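Local atomic coordinates of thiamin pyrophosphokinase family protein (Enterococcus faecalis, PDB entry 3MEL), a protein that probably transfers pyrophosphate from ATP to thiamine, forming thiamine diphosphate, and binds thiamine diphosphate and magnesium ions. Residues 44-49 and 63-68; 29-34 and 51-56; 4-9 and 94-99; 83-88 and 118-123. All blocks are in the same frame, centred on the assembly; numbering follows the deposited sequence.

Contact 1: 44-49 and 63-68; sequences QLAVGD and ETTETL
The side chains of Glu66 and Gln44 lie side by side and point the same way, with carboxylate and amide planes 78° apart. They touch through carbon: Glu66 CG lies 3.8 Å from Gln44 CB, and Glu66 CD 3.9 Å from Gln44 CG. The other flat group is the Thr67 peptide carbonyl. Ala46 N meets its O atom at 2.8 Å, almost straight down the C=O bond, while Thr65 OG1 comes in from above the carbonyl plane, also at 2.8 Å. Two donors grip this oxygen: Ala46 N ties it to the strand, and Thr65 OG1 braces the turn from within its own segment. Thr65 can do this with OG1 anti to the backbone N (chi1 -176°). A weak bond from Thr67 N to Gln44 O (3.1 Å) starts the parallel pairing. Ala46 CB packs on Leu68 CD1 at 3.9 Å, and Leu45 CD1 reaches Thr67 CB at 3.6 Å. Strand 45-48 leads to Asp49, which binds magnesium. This is the closing of a beta-alpha-beta unit: strand 45-48, helix 57-64, then edge strand 68-70. Val61 of that helix and Cys33 of helix 32-37 pack on Ala46, while strand 26-29 pairs along the other edge of strand 45-48.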
# COMPACT_ATOMS: atom_id res chain seq x y z
N GLN A 44 20.47 -4.61 18.89
CA GLN A 44 21.31 -5.78 18.96
C GLN A 44 21.78 -6.24 17.58
O GLN A 44 22.75 -7.00 17.47
CB GLN A 44 20.58 -6.91 19.69
CG GLN A 44 20.27 -6.56 21.13
CD GLN A 44 19.19 -7.43 21.69
OE1 GLN A 44 19.45 -8.43 22.34
NE2 GLN A 44 17.96 -7.08 21.41
N LEU A 45 21.09 -5.77 16.54
CA LEU A 45 21.45 -6.07 15.16
C LEU A 45 21.22 -4.84 14.28
O LEU A 45 20.10 -4.34 14.22
CB LEU A 45 20.65 -7.27 14.64
CG LEU A 45 20.89 -7.79 13.22
CD1 LEU A 45 22.31 -8.28 13.04
CD2 LEU A 45 19.88 -8.90 12.88
N ALA A 46 22.28 -4.33 13.65
CA ALA A 46 22.16 -3.17 12.76
C ALA A 46 22.38 -3.55 11.29
O ALA A 46 23.40 -4.14 10.94
CB ALA A 46 23.10 -2.08 13.18
N VAL A 47 21.40 -3.24 10.43
CA VAL A 47 21.44 -3.69 9.04
C VAL A 47 21.15 -2.60 8.00
O VAL A 47 20.29 -1.74 8.19
CB VAL A 47 20.46 -4.85 8.79
CG1 VAL A 47 20.95 -5.71 7.63
CG2 VAL A 47 20.33 -5.70 10.02
N GLY A 48 21.85 -2.66 6.88
CA GLY A 48 21.68 -1.68 5.84
C GLY A 48 22.98 -1.28 5.19
O GLY A 48 23.99 -1.91 5.40
N ASP A 49 22.94 -0.22 4.39
CA ASP A 49 24.13 0.29 3.74
C ASP A 49 24.46 1.59 4.43
O ASP A 49 25.55 2.14 4.30
CB ASP A 49 23.88 0.50 2.25
CG ASP A 49 22.52 1.08 1.95
OD1 ASP A 49 22.25 2.21 2.39
OD2 ASP A 49 21.71 0.41 1.27
N GLU A 63 29.42 1.46 17.60
CA GLU A 63 29.84 1.19 18.98
C GLU A 63 28.69 0.52 19.75
O GLU A 63 28.89 -0.44 20.50
CB GLU A 63 30.26 2.47 19.72
CG GLU A 63 31.43 3.25 19.13
CD GLU A 63 32.69 2.41 18.88
OE1 GLU A 63 33.49 2.21 19.83
OE2 GLU A 63 32.90 1.97 17.73
N THR A 64 27.49 1.04 19.54
CA THR A 64 26.32 0.58 20.27
C THR A 64 25.75 -0.78 19.86
O THR A 64 25.50 -1.61 20.71
CB THR A 64 25.23 1.64 20.22
OG1 THR A 64 25.73 2.86 20.76
CG2 THR A 64 24.04 1.18 21.01
N THR A 65 25.51 -1.04 18.58
CA THR A 65 24.95 -2.33 18.21
C THR A 65 25.82 -3.44 18.78
O THR A 65 26.93 -3.18 19.24
CB THR A 65 24.89 -2.51 16.68
OG1 THR A 65 24.25 -3.76 16.37
CG2 THR A 65 26.28 -2.51 16.09
N GLU A 66 25.35 -4.67 18.74
CA GLU A 66 26.24 -5.78 19.07
C GLU A 66 26.54 -6.69 17.88
O GLU A 66 27.50 -7.45 17.93
CB GLU A 66 25.75 -6.58 20.28
CG GLU A 66 24.37 -7.19 20.17
CD GLU A 66 23.94 -7.85 21.48
OE1 GLU A 66 24.16 -7.25 22.55
OE2 GLU A 66 23.38 -8.97 21.43
N THR A 67 25.72 -6.62 16.84
CA THR A 67 26.06 -7.18 15.54
C THR A 67 25.81 -6.15 14.46
O THR A 67 24.70 -5.61 14.36
CB THR A 67 25.25 -8.43 15.17
OG1 THR A 67 25.34 -9.37 16.24
CG2 THR A 67 25.81 -9.08 13.94
N LEU A 68 26.84 -5.88 13.66
CA LEU A 68 26.71 -4.96 12.54
C LEU A 68 26.70 -5.74 11.23
O LEU A 68 27.65 -6.48 10.92
CB LEU A 68 27.88 -3.98 12.54
CG LEU A 68 27.90 -2.91 11.46
CD1 LEU A 68 26.64 -2.07 11.55
CD2 LEU A 68 29.14 -2.05 11.59

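Contact 2: 29-34 and 51-56; sequences IDRGCL and DSLSRE
Leu34 and Leu53 both carry CG anti to their own carbonyl carbon (chi1 -55° and -68°) and reach toward each other tip to tip, with Leu34 CD1 3.9 Å from both CG and CD2 of Leu53. The CD1 branch of Leu53 is pressed against backbone, 3.8 Å from Arg31 N. Arg31 starts out with CG opposite its backbone N and then bends at chi2 (140°), which lays its aliphatic part alongside Ser52 and brings Leu53 CG to the edge of its guanidinium, 4.1 Å from NH1. The charge of that group is met by Glu57 in a salt bridge. At the other end, Asp30 OD2 and Asp51 OD1 come within 4.1 Å, their carboxylates oblique to each other. Asp30 is a magnesium ligand here, and Asp51 has also been seen to bind magnesium, so this approach of like charges belongs to a metal site. Asp30 OD1 accepts a hydrogen bond from Phe50 N, which orients the carboxylate. The type II' turn from Ile29 to Gly32 joins strand 26-29 to helix 32-37; the loop 51-56 lies across it, leading from strand 45-48 into helix 57-64, whose Val61 packs on both leucines.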
# COMPACT_ATOMS: atom_id res chain seq x y z
N ILE A 29 17.21 -1.04 11.20
CA ILE A 29 17.43 -1.05 9.76
C ILE A 29 17.79 0.36 9.32
O ILE A 29 16.98 1.27 9.44
CB ILE A 29 16.17 -1.51 9.02
CG1 ILE A 29 15.73 -2.89 9.55
CG2 ILE A 29 16.43 -1.55 7.55
CD1 ILE A 29 14.43 -3.39 8.97
N ASP A 30 19.03 0.53 8.86
CA ASP A 30 19.49 1.85 8.44
C ASP A 30 19.17 2.87 9.52
O ASP A 30 19.59 2.74 10.66
CB ASP A 30 18.81 2.28 7.13
CG ASP A 30 19.75 2.24 5.94
OD1 ASP A 30 20.77 1.53 6.00
OD2 ASP A 30 19.46 2.91 4.93
N ARG A 31 18.42 3.89 9.15
CA ARG A 31 18.13 5.01 10.02
C ARG A 31 17.23 4.60 11.21
O ARG A 31 17.11 5.32 12.21
CB ARG A 31 17.54 6.14 9.18
CG ARG A 31 17.52 7.46 9.88
CD ARG A 31 17.88 8.63 8.99
NE ARG A 31 17.99 9.79 9.86
CZ ARG A 31 19.13 10.21 10.40
NH1 ARG A 31 20.26 9.59 10.09
NH2 ARG A 31 19.14 11.25 11.22
N GLY A 32 16.61 3.43 11.10
CA GLY A 32 15.85 2.88 12.20
C GLY A 32 16.71 2.52 13.40
O GLY A 32 16.21 2.44 14.53
N CYS A 33 18.00 2.28 13.15
CA CYS A 33 18.98 2.07 14.20
C CYS A 33 19.06 3.27 15.16
O CYS A 33 19.13 3.09 16.37
CB CYS A 33 20.36 1.78 13.61
SG CYS A 33 20.56 0.22 12.70
N LEU A 34 19.03 4.48 14.62
CA LEU A 34 19.06 5.67 15.47
C LEU A 34 17.74 5.86 16.23
O LEU A 34 17.73 6.25 17.40
CB LEU A 34 19.35 6.92 14.65
CG LEU A 34 20.64 6.83 13.82
CD1 LEU A 34 20.63 7.79 12.62
CD2 LEU A 34 21.88 7.03 14.72
N ASP A 51 23.69 4.55 4.08
CA ASP A 51 23.99 5.73 3.29
C ASP A 51 23.15 6.92 3.73
O ASP A 51 23.50 8.08 3.50
CB ASP A 51 23.85 5.46 1.77
CG ASP A 51 22.43 5.06 1.34
OD1 ASP A 51 21.47 5.11 2.17
OD2 ASP A 51 22.27 4.68 0.15
N SER A 52 22.03 6.65 4.38
CA SER A 52 21.24 7.74 4.88
C SER A 52 21.90 8.39 6.12
O SER A 52 21.55 9.51 6.50
CB SER A 52 19.80 7.27 5.14
OG SER A 52 19.49 7.23 6.51
N LEU A 53 22.87 7.71 6.72
CA LEU A 53 23.49 8.19 7.96
C LEU A 53 24.78 9.02 7.81
O LEU A 53 25.61 8.74 6.95
CB LEU A 53 23.76 7.03 8.92
CG LEU A 53 22.59 6.28 9.56
CD1 LEU A 53 21.88 5.45 8.52
CD2 LEU A 53 23.11 5.40 10.69
N SER A 54 24.94 10.02 8.66
CA SER A 54 26.19 10.79 8.71
C SER A 54 27.36 9.92 9.19
O SER A 54 27.17 8.87 9.80
CB SER A 54 26.02 12.02 9.62
OG SER A 54 25.91 11.67 11.00
N ARG A 55 28.58 10.36 8.94
CA ARG A 55 29.74 9.59 9.37
C ARG A 55 29.76 9.47 10.90
O ARG A 55 30.24 8.48 11.48
CB ARG A 55 31.02 10.22 8.84
CG ARG A 55 31.55 9.57 7.58
CD ARG A 55 32.83 10.24 7.10
NE ARG A 55 32.63 11.66 6.81
CZ ARG A 55 33.44 12.39 6.05
NH1 ARG A 55 34.52 11.84 5.50
NH2 ARG A 55 33.18 13.67 5.84
N GLU A 56 29.21 10.48 11.56
CA GLU A 56 29.18 10.53 13.01
C GLU A 56 28.05 9.67 13.59
O GLU A 56 28.21 9.06 14.65
CB GLU A 56 29.03 11.99 13.44
CG GLU A 56 29.08 12.22 14.92
CD GLU A 56 29.06 13.68 15.25
OE1 GLU A 56 29.41 14.50 14.36
OE2 GLU A 56 28.70 14.02 16.40

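Contact 3: 4-9 and 94-99; sequences VLLVAG and AEMTII
Val4 and Met96, a selenomethionine in this crystal, stand side by side on one face of the sheet. The Met96 chain bends at chi2 (-83°), so that SE rests 3.8 Å from Val4 CB and the terminal methyl comes beside Val4 CG2. That same Val4 methyl bears on Ala94 CB at 3.5 Å, fitting between the small alanine and the end of the longer chain. Further along this face Leu6 lays its CD1 over the Thr97 peptide, in the dip between Met96 and Ile98, 4.2 Å from Met96 CB and 4.3 Å from Ile98 CG1. The reverse face is built from Leu5, Val7, Thr97 and Ile99. Leu5 crosses over toward the neighbouring strand, and its CD1 settles between Thr97 CG2 (3.9 Å) and Ile99 CG2 (4.2 Å), while Val7 lies alongside Ile99. The backbones run parallel in register, Val4 to Met96 through Val7 to Ile99. Five hydrogen bonds alternate between the strands, Leu6 N to Thr97 O being 2.8 Å and close to straight (174°). Leu84 and Leu88 of helix 79-90 cover Met96 on one face, whereas Trp15 packs against Val7 and Ile99 on the other. Strands 3-7 and 95-99 lie in the middle of the large mixed sheet, and Ala8 at the carboxyl end comes within about 5 Å of the bound thiamine diphosphate. The peptide groups carry the polar work across the pair, between faces of mostly apolar side chains, and Arg129 meets the charge of Glu95 at the margin: a mainly apolar core held by backbone hydrogen bonds.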
# COMPACT_ATOMS: atom_id res chain seq x y z
N VAL A 4 10.69 -11.02 17.60
CA VAL A 4 11.77 -10.12 17.23
C VAL A 4 11.18 -8.85 16.69
O VAL A 4 10.20 -8.89 15.97
CB VAL A 4 12.66 -10.74 16.17
CG1 VAL A 4 13.82 -9.80 15.86
CG2 VAL A 4 13.16 -12.12 16.62
N LEU A 5 11.77 -7.71 17.03
CA LEU A 5 11.27 -6.42 16.56
C LEU A 5 12.23 -5.73 15.60
O LEU A 5 13.38 -5.50 15.96
CB LEU A 5 11.01 -5.50 17.74
CG LEU A 5 10.52 -4.11 17.33
CD1 LEU A 5 9.08 -4.19 16.89
CD2 LEU A 5 10.66 -3.14 18.46
N LEU A 6 11.77 -5.38 14.40
CA LEU A 6 12.63 -4.72 13.39
C LEU A 6 12.21 -3.27 13.13
O LEU A 6 11.03 -2.98 13.07
CB LEU A 6 12.65 -5.51 12.08
CG LEU A 6 13.06 -6.98 12.18
CD1 LEU A 6 11.89 -7.80 12.72
CD2 LEU A 6 13.51 -7.54 10.84
N VAL A 7 13.17 -2.36 12.98
CA VAL A 7 12.84 -0.93 12.87
C VAL A 7 13.43 -0.25 11.61
O VAL A 7 14.61 0.04 11.53
CB VAL A 7 13.28 -0.17 14.13
CG1 VAL A 7 12.77 1.25 14.10
CG2 VAL A 7 12.80 -0.89 15.39
N ALA A 8 12.58 -0.03 10.61
CA ALA A 8 12.95 0.75 9.45
C ALA A 8 13.02 2.23 9.82
O ALA A 8 12.85 2.59 10.99
CB ALA A 8 11.95 0.55 8.35
N GLY A 9 13.28 3.07 8.83
CA GLY A 9 13.64 4.46 9.08
C GLY A 9 12.47 5.41 9.15
O GLY A 9 12.65 6.63 9.15
N ALA A 94 10.85 -17.24 15.40
CA ALA A 94 10.33 -16.07 16.08
C ALA A 94 9.40 -15.28 15.18
O ALA A 94 9.55 -15.27 13.95
CB ALA A 94 11.47 -15.19 16.56
N GLU A 95 8.45 -14.61 15.82
CA GLU A 95 7.47 -13.79 15.15
C GLU A 95 8.00 -12.40 14.85
O GLU A 95 8.06 -11.55 15.73
CB GLU A 95 6.24 -13.68 16.03
CG GLU A 95 5.14 -12.87 15.42
CD GLU A 95 4.30 -12.22 16.47
OE1 GLU A 95 4.84 -11.37 17.20
OE2 GLU A 95 3.11 -12.57 16.56
N MSE A 96 8.33 -12.16 13.58
CA MSE A 96 8.94 -10.91 13.14
C MSE A 96 7.97 -9.75 12.98
O MSE A 96 7.09 -9.76 12.14
CB MSE A 96 9.63 -11.17 11.82
CG MSE A 96 10.46 -12.42 11.87
SE MSE A 96 12.21 -12.07 12.67
CE MSE A 96 12.69 -13.91 13.08
N THR A 97 8.17 -8.72 13.78
CA THR A 97 7.34 -7.54 13.73
C THR A 97 8.13 -6.42 13.11
O THR A 97 9.18 -6.02 13.61
CB THR A 97 6.90 -7.12 15.15
OG1 THR A 97 6.17 -8.20 15.75
CG2 THR A 97 6.04 -5.88 15.11
N ILE A 98 7.64 -5.91 11.99
CA ILE A 98 8.35 -4.85 11.30
C ILE A 98 7.64 -3.53 11.46
O ILE A 98 6.56 -3.34 10.92
CB ILE A 98 8.52 -5.15 9.81
CG1 ILE A 98 9.24 -6.49 9.63
CG2 ILE A 98 9.30 -4.05 9.13
CD1 ILE A 98 9.58 -6.79 8.17
N ILE A 99 8.24 -2.61 12.19
CA ILE A 99 7.68 -1.28 12.28
C ILE A 99 8.59 -0.24 11.60
O ILE A 99 9.76 -0.51 11.33
CB ILE A 99 7.41 -0.87 13.74
CG1 ILE A 99 8.72 -0.60 14.47
CG2 ILE A 99 6.57 -1.94 14.43
CD1 ILE A 99 8.56 0.12 15.79

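Contact 4: 83-88 and 118-123; sequences ALQEAL and EPRFQG
Leu84 sits on one face of the Phe121 ring, and this is the dense half of the contact. Its CD2 stands 3.5 Å from the ring centroid and 16° off the normal, a CH-pi contact displaced toward the rim, with CG close to the same side of the ring. Leu84 has CG opposite its backbone N (chi1 178°), which carries CG and CD2 onto the ring while CD1 turns to Met96 of strand 95-99. The opposite face of the ring is taken by CG of Arg120, 3.7 Å above its centre, so the aromatic group is sandwiched between a leucine methyl and the aliphatic part of its own neighbour. Gln85 N lies at the ring edge, and Leu88 CD1 adds a looser contact, 4.1 Å from Phe121 CD1. Leu115 touches both Leu84 and Phe121 and thickens this apolar patch.

The more exposed half belongs to Gln85 and Arg120, two partly exposed chains that cross at about a right angle. Their amide and guanidinium planes are 64° apart, and Gln85 OE1 is 3.1 Å from Arg120 NH1. The guanidinium also has two acidic partners: NH1 forms a salt bridge with Asp77, and NH2 one with Glu118 OE1 of its own segment at 2.7 Å, through a bent, weak hydrogen bond. Pro119, in the same short, weakly bonded helix, packs on Tyr183 of the second subunit. Apolar packing of two leucines on one aromatic ring joins helix 79-90 to segment 118-123, while the carboxylates of Asp77 and Glu118 probably hold the charge of Arg120 at the polar margin.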
# COMPACT_ATOMS: atom_id res chain seq x y z
N ALA A 83 17.71 -7.44 6.35
CA ALA A 83 17.54 -7.52 7.80
C ALA A 83 16.59 -8.64 8.19
O ALA A 83 16.86 -9.36 9.12
CB ALA A 83 17.07 -6.21 8.36
N LEU A 84 15.49 -8.81 7.47
CA LEU A 84 14.56 -9.89 7.79
C LEU A 84 15.20 -11.27 7.68
O LEU A 84 15.06 -12.08 8.59
CB LEU A 84 13.28 -9.83 6.96
CG LEU A 84 12.23 -10.94 7.14
CD1 LEU A 84 11.68 -11.07 8.60
CD2 LEU A 84 11.10 -10.73 6.14
N GLN A 85 15.91 -11.53 6.59
CA GLN A 85 16.58 -12.81 6.42
C GLN A 85 17.65 -13.07 7.49
O GLN A 85 17.75 -14.17 8.03
CB GLN A 85 17.18 -12.91 5.01
CG GLN A 85 17.54 -14.35 4.58
CD GLN A 85 17.75 -14.48 3.09
OE1 GLN A 85 17.61 -13.51 2.35
NE2 GLN A 85 18.07 -15.70 2.64
N GLU A 86 18.46 -12.05 7.79
CA GLU A 86 19.49 -12.18 8.81
C GLU A 86 18.86 -12.55 10.15
O GLU A 86 19.34 -13.45 10.85
CB GLU A 86 20.28 -10.88 8.97
CG GLU A 86 21.18 -10.49 7.81
CD GLU A 86 22.20 -11.57 7.44
OE1 GLU A 86 22.58 -12.37 8.32
OE2 GLU A 86 22.62 -11.61 6.26
N ALA A 87 17.80 -11.82 10.50
CA ALA A 87 17.14 -11.99 11.79
C ALA A 87 16.45 -13.34 11.89
O ALA A 87 16.49 -13.99 12.92
CB ALA A 87 16.17 -10.85 12.03
N LEU A 88 15.81 -13.79 10.80
CA LEU A 88 15.27 -15.14 10.81
C LEU A 88 16.39 -16.17 10.84
O LEU A 88 16.19 -17.30 11.27
CB LEU A 88 14.37 -15.39 9.61
CG LEU A 88 12.89 -15.03 9.71
CD1 LEU A 88 12.33 -15.05 8.31
CD2 LEU A 88 12.12 -15.99 10.58
N GLU A 118 8.11 -14.37 -1.29
CA GLU A 118 9.47 -14.76 -1.62
C GLU A 118 9.80 -16.16 -1.11
O GLU A 118 9.54 -16.50 0.04
CB GLU A 118 10.44 -13.74 -1.06
CG GLU A 118 10.03 -12.32 -1.32
CD GLU A 118 11.15 -11.32 -1.09
OE1 GLU A 118 12.33 -11.74 -1.04
OE2 GLU A 118 10.85 -10.11 -0.96
N PRO A 119 10.37 -17.00 -1.98
CA PRO A 119 10.58 -18.39 -1.57
C PRO A 119 11.34 -18.50 -0.26
O PRO A 119 11.11 -19.45 0.48
CB PRO A 119 11.38 -18.98 -2.74
CG PRO A 119 11.00 -18.13 -3.91
CD PRO A 119 10.82 -16.74 -3.36
N ARG A 120 12.20 -17.54 0.05
CA ARG A 120 12.97 -17.54 1.30
C ARG A 120 12.18 -17.07 2.53
O ARG A 120 12.72 -17.04 3.62
CB ARG A 120 14.23 -16.68 1.16
CG ARG A 120 13.99 -15.22 1.44
CD ARG A 120 15.11 -14.33 0.90
NE ARG A 120 14.62 -13.01 0.52
CZ ARG A 120 15.35 -12.07 -0.06
NH1 ARG A 120 16.61 -12.31 -0.34
NH2 ARG A 120 14.82 -10.90 -0.38
N PHE A 121 10.91 -16.69 2.35
CA PHE A 121 10.08 -16.22 3.45
C PHE A 121 8.78 -16.97 3.50
O PHE A 121 8.08 -16.94 4.51
CB PHE A 121 9.74 -14.74 3.29
CG PHE A 121 10.91 -13.84 3.43
CD1 PHE A 121 11.86 -14.08 4.39
CD2 PHE A 121 11.05 -12.73 2.60
CE1 PHE A 121 12.94 -13.25 4.53
CE2 PHE A 121 12.13 -11.89 2.75
CZ PHE A 121 13.09 -12.15 3.71
N GLN A 122 8.42 -17.60 2.38
CA GLN A 122 7.19 -18.38 2.32
C GLN A 122 7.00 -19.31 3.55
O GLN A 122 5.94 -19.32 4.20
CB GLN A 122 7.17 -19.18 1.03
CG GLN A 122 5.94 -18.90 0.19
CD GLN A 122 5.20 -20.16 -0.19
OE1 GLN A 122 5.77 -21.26 -0.21
NE2 GLN A 122 3.90 -20.02 -0.50
N GLY A 123 8.05 -20.06 3.88
CA GLY A 123 8.02 -21.02 4.97
C GLY A 123 7.75 -20.40 6.32
O GLY A 123 7.49 -21.11 7.29

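Contact 3 is the buried middle of the mixed sheet, fully bonded along its strands; contacts 1, 2 and 4 are partly buried. Contact 1 repeats parallel pairing at the sheet's edge, where only one bond between the backbones is strong and polar side chains join in. Contacts 1 and 2 share the region around strand 45-48 and meet where Asp30 approaches Asp49 and Val47 O, so both lead to the magnesium site. Contact 2 also touches contact 3, Ile29 pairing with Val7. Contact 4 lies outside the sheet: its helix packs on contact 3 through Met96, and Ala83 meets Val47 and Ile29. Contacts 2 and 4 rely on side chains, each mixing leucine packing with a salt-bridged arginine.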